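Local atomic coordinates of delta-1-pyrroline-5-carboxylate dehydrogenase, mitochondrial (Mus musculus, PDB entry 4E3X), a protein that probably catalyses the irreversible NAD-dependent oxidation of L-glutamate gamma-semialdehyde to glutamate, the second step in the mitochondrial breakdown of proline. Residues Val68-Val73 and Ile248-Gly253; Asn103-Ala108 and Val229-Pro234; Glu115-Leu118 and Asp123-Gln126. One frame throughout, in Å; residues are numbered along the deposited sequence.

Interaction 1: Val68-Val73 and Ile248-Gly253; sequences VGDEEV and ILREAG
Arg250 reaches from the last turn of its helix to the hairpin turn at Gly69 and Asp70. Its guanidinium meets the Asp70 carboxylate edge-on, the two planes nearly coplanar at 14°. Arg250 NH2 makes the main bond of a salt bridge, 2.6 Å to Asp70 OD1, and meets the syn lone pair of that oxygen. Arg250 NH1 adds a weak bond to the same Asp70 OD1 at 3.2 Å, so one carboxylate oxygen takes both terminal nitrogens. Arg250 NH1 also donates to the backbone Gly69 O at 3.0 Å, coming in tilted from the carbonyl plane. The arginine chain bends at chi2 (-56°) and chi3 (-46°), which folds it on the way to the turn. Arg250 NE binds Leu254 O and NH1 also meets the Tyr246 hydroxyl, so several partners fix the rotation of the group. Gly69 sits in a type II' beta turn from Val68 to Glu71, where its positive phi suits glycine. The helix ends in a Schellman motif at Gly253. The contact ties the turn between strands 62-68 and 71-73 to the C-terminal end of helix 239-251. Helix 99-118 packs on Val68 and Val73 of the hairpin, and helix 121-136 on Ile248 and Leu249.

Interaction 2: Asn103-Ala108 and Val229-Pro234; sequences NRAIDA and VVLWKP
Leu231 points its side chain from the strand into the surface of the helix at Ala105 and Ile106. The tight part is at Ile106. Ile106 CG1 lies 3.6 Å from Leu231 CD2 and 4.0 Å from Leu231 CD1, so both methyls of the leucine meet one methylene. The two side chains cross at about a right angle. Ile106 CG1 stands beside the backbone N (chi1 -69°), the position from which it meets both methyls. The Ala105 side is looser: Ala105 CB is 4.2 Å from Leu231 CG. Leu231 CD1 also rests against the helix backbone, 4.0 Å from Ala105 C. No hydrogen bond crosses the contact, and all three touching residues are buried. Cut back to an alanine, Leu231 would probably open a gap between strand and helix and leave Ile106 CG1 without its two methyl partners. The solvent side of the helix carries the exposed Arg104 and Asp107, neither of which reaches the strand. Strand 230-233 belongs to the five-stranded parallel sheet of the NAD-binding, Rossmann-type domain, and its Lys233 is an NAD-binding residue. The strand runs between 203-207 and 259-261. Helix 99-118 covers one face of this sheet. Trp232 points to the other face, where it touches helix 239-251.

Interaction 3: Glu115-Leu118 and Asp123-Gln126; sequences EWDL and DRAQ
Arg124 reaches back across the short connection between the consecutive helices 99-118 and 121-136 to Trp116 and Asp117. Its NH1 donates to two successive backbone carbonyls. The bond from Arg124 NH1 to Trp116 O is 3.0 Å long, with an N-H...O angle of 153°. The bond from Arg124 NH1 to Asp117 O is 2.9 Å, but the nitrogen sits above that carbonyl plane, 51° out of it. Both oxygens lie in the guanidinium plane. These carbonyls belong to the last turn of helix 99-118, so the arginine charge probably also complements the negative end of the helix dipole. The aliphatic part of Arg124 runs across one face of the indole. Arg124 CD lies over that face of the Trp116 ring, 3.7 Å from the centroid of its six-membered ring, a CH-pi contact. The chain then bends at chi3 (-64°) and brings NH1 to the carbonyls. Arg124 NE binds Leu225 O and Trp116 NE1 binds Ala224 O, so both side chains also hold the end of helix 213-225. Water 1 donates to Asp117 OD1 and accepts from Arg124 NH2 at 3.0 Å. Asp117 OD2 forms a salt bridge with Arg498 of the second subunit.

Interactions 2 and 3 share helix 99-118 and are both buried; interaction 1 is partly exposed. Interaction 2 is wholly apolar, as befits a helix lying on the central sheet. Interaction 3 buries an arginine and pays for it with backbone carbonyls and an indole face, beside the second subunit. Interaction 1 uses an arginine too, but matches it with a carboxylate as well as a backbone carbonyl, nearer the surface. Interactions 1 and 2 touch: Glu71 forms a salt bridge with Arg104, and Val68 packs on Ala105. Strand 230-233 leads on to helix 239-251, so these two contacts hold consecutive elements. Interaction 3 stays about 5 Å from either at the nearest atoms.

Interaction 1: Val68-Val73 and Ile248-Gly253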
loop_
_atom_site.group_PDB
_atom_site.type_symbol
_atom_site.label_atom_id
_atom_site.label_comp_id
_atom_site.label_asym_id
_atom_site.label_seq_id
_atom_site.Cartn_x
_atom_site.Cartn_y
_atom_site.Cartn_z
ATOM N N VAL B 68 -16.822 5.805 -24.033
ATOM C CA VAL B 68 -15.406 5.539 -24.262
ATOM C C VAL B 68 -14.855 6.744 -25.018
ATOM O O VAL B 68 -15.317 7.061 -26.117
ATOM C CB VAL B 68 -15.208 4.236 -25.054
ATOM C CG1 VAL B 68 -13.742 4.031 -25.401
ATOM C CG2 VAL B 68 -15.751 3.060 -24.251
ATOM N N GLY B 69 -13.904 7.447 -24.409
ATOM C CA GLY B 69 -13.486 8.732 -24.941
ATOM C C GLY B 69 -14.660 9.692 -24.856
ATOM O O GLY B 69 -15.187 9.954 -23.768
ATOM N N ASP B 70 -15.094 10.197 -26.008
ATOM C CA ASP B 70 -16.296 11.020 -26.071
ATOM C C ASP B 70 -17.420 10.293 -26.793
ATOM O O ASP B 70 -18.482 10.863 -27.038
ATOM C CB ASP B 70 -16.009 12.368 -26.740
ATOM C CG ASP B 70 -15.167 13.269 -25.868
ATOM O OD1 ASP B 70 -15.367 13.234 -24.637
ATOM O OD2 ASP B 70 -14.302 13.997 -26.401
ATOM N N GLU B 71 -17.182 9.030 -27.125
ATOM C CA GLU B 71 -18.159 8.249 -27.881
ATOM C C GLU B 71 -19.186 7.580 -26.975
ATOM O O GLU B 71 -18.826 6.920 -26.004
ATOM C CB GLU B 71 -17.467 7.175 -28.731
ATOM C CG GLU B 71 -18.437 6.358 -29.588
ATOM C CD GLU B 71 -17.772 5.228 -30.371
ATOM O OE1 GLU B 71 -16.533 5.059 -30.281
ATOM O OE2 GLU B 71 -18.505 4.503 -31.080
ATOM N N GLU B 72 -20.464 7.749 -27.299
ATOM C CA GLU B 72 -21.533 7.049 -26.600
ATOM C C GLU B 72 -21.779 5.739 -27.326
ATOM O O GLU B 72 -22.049 5.727 -28.531
ATOM C CB GLU B 72 -22.804 7.899 -26.558
ATOM C CG GLU B 72 -22.617 9.225 -25.842
ATOM C CD GLU B 72 -23.904 10.015 -25.686
ATOM O OE1 GLU B 72 -24.964 9.533 -26.130
ATOM O OE2 GLU B 72 -23.855 11.124 -25.111
ATOM N N VAL B 73 -21.647 4.634 -26.600
ATOM C CA VAL B 73 -21.683 3.312 -27.218
ATOM C C VAL B 73 -22.781 2.452 -26.601
ATOM O O VAL B 73 -22.928 2.400 -25.382
ATOM C CB VAL B 73 -20.333 2.580 -27.051
ATOM C CG1 VAL B 73 -20.324 1.289 -27.847
ATOM C CG2 VAL B 73 -19.180 3.487 -27.473
ATOM N N ILE B 248 -20.702 15.442 -14.922
ATOM C CA ILE B 248 -20.172 16.615 -14.243
ATOM C C ILE B 248 -18.640 16.647 -14.337
ATOM O O ILE B 248 -18.054 17.690 -14.623
ATOM C CB ILE B 248 -20.679 16.696 -12.785
ATOM C CG1 ILE B 248 -22.160 17.097 -12.782
ATOM C CG2 ILE B 248 -19.870 17.709 -11.983
ATOM C CD1 ILE B 248 -22.881 16.854 -11.472
ATOM N N LEU B 249 -17.994 15.500 -14.150
ATOM C CA LEU B 249 -16.538 15.447 -14.262
ATOM C C LEU B 249 -16.066 15.853 -15.656
ATOM O O LEU B 249 -15.100 16.601 -15.800
ATOM C CB LEU B 249 -16.012 14.056 -13.910
ATOM C CG LEU B 249 -15.966 13.724 -12.419
ATOM C CD1 LEU B 249 -15.672 12.246 -12.224
ATOM C CD2 LEU B 249 -14.934 14.587 -11.708
ATOM N N ARG B 250 -16.740 15.346 -16.682
ATOM C CA ARG B 250 -16.391 15.715 -18.049
ATOM C C ARG B 250 -16.593 17.213 -18.287
ATOM O O ARG B 250 -15.736 17.868 -18.882
ATOM C CB ARG B 250 -17.161 14.860 -19.068
ATOM C CG ARG B 250 -16.954 13.346 -18.898
ATOM C CD ARG B 250 -15.478 12.918 -18.956
ATOM N NE ARG B 250 -14.811 13.556 -20.085
ATOM C CZ ARG B 250 -14.899 13.137 -21.344
ATOM N NH1 ARG B 250 -15.579 12.037 -21.645
ATOM N NH2 ARG B 250 -14.298 13.825 -22.304
ATOM N N GLU B 251 -17.708 17.755 -17.809
ATOM C CA GLU B 251 -17.984 19.180 -17.983
ATOM C C GLU B 251 -16.990 20.053 -17.222
ATOM O O GLU B 251 -16.709 21.180 -17.637
ATOM C CB GLU B 251 -19.409 19.515 -17.543
ATOM C CG GLU B 251 -20.495 18.920 -18.416
ATOM C CD GLU B 251 -21.880 19.303 -17.927
ATOM O OE1 GLU B 251 -22.016 20.387 -17.319
ATOM O OE2 GLU B 251 -22.825 18.525 -18.145
ATOM N N ALA B 252 -16.450 19.517 -16.127
ATOM C CA ALA B 252 -15.468 20.224 -15.305
ATOM C C ALA B 252 -14.075 20.177 -15.925
ATOM O O ALA B 252 -13.129 20.739 -15.373
ATOM C CB ALA B 252 -15.438 19.649 -13.888
ATOM N N GLY B 253 -13.944 19.479 -17.050
ATOM C CA GLY B 253 -12.702 19.492 -17.801
ATOM C C GLY B 253 -11.907 18.195 -17.817
ATOM O O GLY B 253 -10.780 18.172 -18.316
#

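Interaction 2: Asn103-Ala108 and Val229-Pro234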
loop_
_atom_site.group_PDB
_atom_site.type_symbol
_atom_site.label_atom_id
_atom_site.label_comp_id
_atom_site.label_asym_id
_atom_site.label_seq_id
_atom_site.Cartn_x
_atom_site.Cartn_y
_atom_site.Cartn_z
ATOM N N ASN B 103 -12.210 -3.953 -23.871
ATOM C CA ASN B 103 -10.847 -3.932 -24.369
ATOM C C ASN B 103 -10.539 -2.682 -25.198
ATOM O O ASN B 103 -9.436 -2.142 -25.129
ATOM C CB ASN B 103 -10.523 -5.229 -25.116
ATOM C CG ASN B 103 -10.207 -6.383 -24.159
ATOM O OD1 ASN B 103 -10.804 -7.460 -24.227
ATOM N ND2 ASN B 103 -9.279 -6.145 -23.247
ATOM N N ARG B 104 -11.518 -2.217 -25.968
ATOM C CA ARG B 104 -11.377 -0.962 -26.693
ATOM C C ARG B 104 -11.172 0.195 -25.722
ATOM O O ARG B 104 -10.358 1.094 -25.966
ATOM C CB ARG B 104 -12.622 -0.694 -27.525
ATOM C CG ARG B 104 -12.507 0.569 -28.325
ATOM C CD ARG B 104 -13.137 0.385 -29.676
ATOM N NE ARG B 104 -14.579 0.574 -29.622
ATOM C CZ ARG B 104 -15.158 1.765 -29.570
ATOM N NH1 ARG B 104 -14.410 2.855 -29.527
ATOM N NH2 ARG B 104 -16.478 1.868 -29.553
ATOM N N ALA B 105 -11.916 0.170 -24.620
ATOM C CA ALA B 105 -11.806 1.210 -23.603
ATOM C C ALA B 105 -10.428 1.211 -22.956
ATOM O O ALA B 105 -9.855 2.275 -22.717
ATOM C CB ALA B 105 -12.884 1.033 -22.547
ATOM N N ILE B 106 -9.903 0.018 -22.667
ATOM C CA ILE B 106 -8.543 -0.105 -22.138
ATOM C C ILE B 106 -7.528 0.495 -23.108
ATOM O O ILE B 106 -6.688 1.307 -22.718
ATOM C CB ILE B 106 -8.178 -1.582 -21.847
ATOM C CG1 ILE B 106 -8.987 -2.110 -20.654
ATOM C CG2 ILE B 106 -6.674 -1.735 -21.606
ATOM C CD1 ILE B 106 -8.947 -3.623 -20.504
ATOM N N ASP B 107 -7.602 0.087 -24.369
ATOM C CA ASP B 107 -6.627 0.557 -25.351
ATOM C C ASP B 107 -6.636 2.081 -25.455
ATOM O O ASP B 107 -5.579 2.707 -25.496
ATOM C CB ASP B 107 -6.889 -0.057 -26.730
ATOM C CG ASP B 107 -6.729 -1.566 -26.749
ATOM O OD1 ASP B 107 -6.229 -2.141 -25.759
ATOM O OD2 ASP B 107 -7.106 -2.178 -27.770
ATOM N N ALA B 108 -7.829 2.671 -25.493
ATOM C CA ALA B 108 -7.946 4.118 -25.635
ATOM C C ALA B 108 -7.480 4.845 -24.384
ATOM O O ALA B 108 -6.853 5.899 -24.471
ATOM C CB ALA B 108 -9.372 4.515 -25.990
ATOM N N VAL B 229 -5.418 6.383 -15.534
ATOM C CA VAL B 229 -6.594 6.238 -16.371
ATOM C C VAL B 229 -7.401 5.050 -15.851
ATOM O O VAL B 229 -6.847 4.107 -15.290
ATOM C CB VAL B 229 -6.242 6.091 -17.867
ATOM C CG1 VAL B 229 -5.561 7.357 -18.365
ATOM C CG2 VAL B 229 -5.368 4.868 -18.114
ATOM N N VAL B 230 -8.713 5.109 -16.031
ATOM C CA VAL B 230 -9.624 4.269 -15.266
ATOM C C VAL B 230 -10.756 3.729 -16.126
ATOM O O VAL B 230 -11.343 4.469 -16.925
ATOM C CB VAL B 230 -10.266 5.097 -14.122
ATOM C CG1 VAL B 230 -11.280 4.275 -13.332
ATOM C CG2 VAL B 230 -9.205 5.708 -13.188
ATOM N N LEU B 231 -11.049 2.440 -15.969
ATOM C CA LEU B 231 -12.329 1.891 -16.387
ATOM C C LEU B 231 -13.232 1.818 -15.173
ATOM O O LEU B 231 -12.944 1.101 -14.215
ATOM C CB LEU B 231 -12.174 0.497 -16.999
ATOM C CG LEU B 231 -11.969 0.426 -18.516
ATOM C CD1 LEU B 231 -10.671 1.098 -18.939
ATOM C CD2 LEU B 231 -12.021 -1.029 -19.004
ATOM N N TRP B 232 -14.308 2.594 -15.202
ATOM C CA TRP B 232 -15.257 2.627 -14.101
ATOM C C TRP B 232 -16.497 1.820 -14.436
ATOM O O TRP B 232 -17.251 2.182 -15.338
ATOM C CB TRP B 232 -15.635 4.073 -13.804
ATOM C CG TRP B 232 -16.609 4.257 -12.681
ATOM C CD1 TRP B 232 -16.930 3.362 -11.689
ATOM C CD2 TRP B 232 -17.381 5.432 -12.424
ATOM N NE1 TRP B 232 -17.864 3.919 -10.837
ATOM C CE2 TRP B 232 -18.169 5.177 -11.282
ATOM C CE3 TRP B 232 -17.507 6.668 -13.071
ATOM C CZ2 TRP B 232 -19.042 6.129 -10.756
ATOM C CZ3 TRP B 232 -18.380 7.608 -12.548
ATOM C CH2 TRP B 232 -19.140 7.329 -11.409
ATOM N N LYS B 233 -16.676 0.715 -13.707
ATOM C CA LYS B 233 -17.908 -0.062 -13.731
ATOM C C LYS B 233 -18.778 0.392 -12.557
ATOM O O LYS B 233 -18.564 -0.040 -11.426
ATOM C CB LYS B 233 -17.610 -1.562 -13.609
ATOM C CG LYS B 233 -18.869 -2.433 -13.589
ATOM C CD LYS B 233 -18.699 -3.636 -12.639
ATOM C CE LYS B 233 -20.000 -4.389 -12.370
ATOM N NZ LYS B 233 -21.049 -3.506 -11.791
ATOM N N PRO B 234 -19.755 1.274 -12.814
ATOM C CA PRO B 234 -20.623 1.715 -11.719
ATOM C C PRO B 234 -21.642 0.642 -11.351
ATOM O O PRO B 234 -21.863 -0.301 -12.110
ATOM C CB PRO B 234 -21.344 2.948 -12.296
ATOM C CG PRO B 234 -20.699 3.214 -13.619
ATOM C CD PRO B 234 -20.128 1.912 -14.082
#

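Interaction 3: Glu115-Leu118 and Asp123-Gln126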
loop_
_atom_site.group_PDB
_atom_site.type_symbol
_atom_site.label_atom_id
_atom_site.label_comp_id
_atom_site.label_asym_id
_atom_site.label_seq_id
_atom_site.Cartn_x
_atom_site.Cartn_y
_atom_site.Cartn_z
ATOM N N GLU B 115 0.108 11.553 -21.430
ATOM C CA GLU B 115 -0.184 12.982 -21.440
ATOM C C GLU B 115 -0.838 13.436 -20.130
ATOM O O GLU B 115 -0.484 14.466 -19.564
ATOM C CB GLU B 115 -1.072 13.327 -22.645
ATOM C CG GLU B 115 -1.534 14.777 -22.719
ATOM C CD GLU B 115 -2.520 15.039 -23.857
ATOM O OE1 GLU B 115 -3.213 14.091 -24.301
ATOM O OE2 GLU B 115 -2.607 16.204 -24.305
ATOM N N TRP B 116 -1.783 12.642 -19.640
ATOM C CA TRP B 116 -2.500 12.967 -18.410
ATOM C C TRP B 116 -1.567 12.882 -17.196
ATOM O O TRP B 116 -1.580 13.756 -16.323
ATOM C CB TRP B 116 -3.695 12.018 -18.271
ATOM C CG TRP B 116 -4.491 12.150 -17.009
ATOM C CD1 TRP B 116 -4.589 11.220 -16.007
ATOM C CD2 TRP B 116 -5.323 13.253 -16.616
ATOM N NE1 TRP B 116 -5.427 11.679 -15.016
ATOM C CE2 TRP B 116 -5.885 12.923 -15.362
ATOM C CE3 TRP B 116 -5.644 14.487 -17.199
ATOM C CZ2 TRP B 116 -6.753 13.776 -14.683
ATOM C CZ3 TRP B 116 -6.505 15.337 -16.518
ATOM C CH2 TRP B 116 -7.051 14.975 -15.272
ATOM N N ASP B 117 -0.752 11.835 -17.155
ATOM C CA ASP B 117 0.236 11.640 -16.095
ATOM C C ASP B 117 1.243 12.800 -16.063
ATOM O O ASP B 117 1.661 13.236 -14.986
ATOM C CB ASP B 117 0.932 10.293 -16.323
ATOM C CG ASP B 117 2.002 9.977 -15.297
ATOM O OD1 ASP B 117 1.848 10.327 -14.111
ATOM O OD2 ASP B 117 3.011 9.354 -15.696
ATOM N N LEU B 118 1.596 13.327 -17.235
ATOM C CA LEU B 118 2.564 14.426 -17.311
ATOM C C LEU B 118 1.968 15.794 -16.964
ATOM O O LEU B 118 2.708 16.757 -16.740
ATOM C CB LEU B 118 3.215 14.486 -18.695
ATOM C CG LEU B 118 4.273 13.414 -18.963
ATOM C CD1 LEU B 118 4.604 13.336 -20.450
ATOM C CD2 LEU B 118 5.538 13.686 -18.161
ATOM N N ASP B 123 -3.219 21.048 -12.183
ATOM C CA ASP B 123 -4.164 21.076 -13.291
ATOM C C ASP B 123 -5.156 19.918 -13.211
ATOM O O ASP B 123 -6.336 20.072 -13.531
ATOM C CB ASP B 123 -3.431 21.058 -14.634
ATOM C CG ASP B 123 -2.580 22.297 -14.852
ATOM O OD1 ASP B 123 -2.691 23.247 -14.050
ATOM O OD2 ASP B 123 -1.806 22.326 -15.827
ATOM N N ARG B 124 -4.683 18.752 -12.794
ATOM C CA ARG B 124 -5.606 17.647 -12.574
ATOM C C ARG B 124 -6.547 17.964 -11.410
ATOM O O ARG B 124 -7.755 17.717 -11.487
ATOM C CB ARG B 124 -4.852 16.334 -12.339
ATOM C CG ARG B 124 -3.971 15.926 -13.517
ATOM C CD ARG B 124 -3.520 14.480 -13.402
ATOM N NE ARG B 124 -2.668 14.241 -12.242
ATOM C CZ ARG B 124 -1.381 13.913 -12.305
ATOM N NH1 ARG B 124 -0.767 13.807 -13.476
ATOM N NH2 ARG B 124 -0.702 13.699 -11.189
ATOM N N ALA B 125 -5.997 18.538 -10.343
ATOM C CA ALA B 125 -6.800 18.879 -9.171
ATOM C C ALA B 125 -7.906 19.877 -9.514
ATOM O O ALA B 125 -9.003 19.819 -8.957
ATOM C CB ALA B 125 -5.915 19.415 -8.049
ATOM N N GLN B 126 -7.624 20.776 -10.452
ATOM C CA GLN B 126 -8.591 21.791 -10.848
ATOM C C GLN B 126 -9.887 21.191 -11.395
ATOM O O GLN B 126 -10.969 21.734 -11.161
ATOM C CB GLN B 126 -7.965 22.742 -11.869
HETATM O O HOH W 1 1.788 12.346 -12.058
#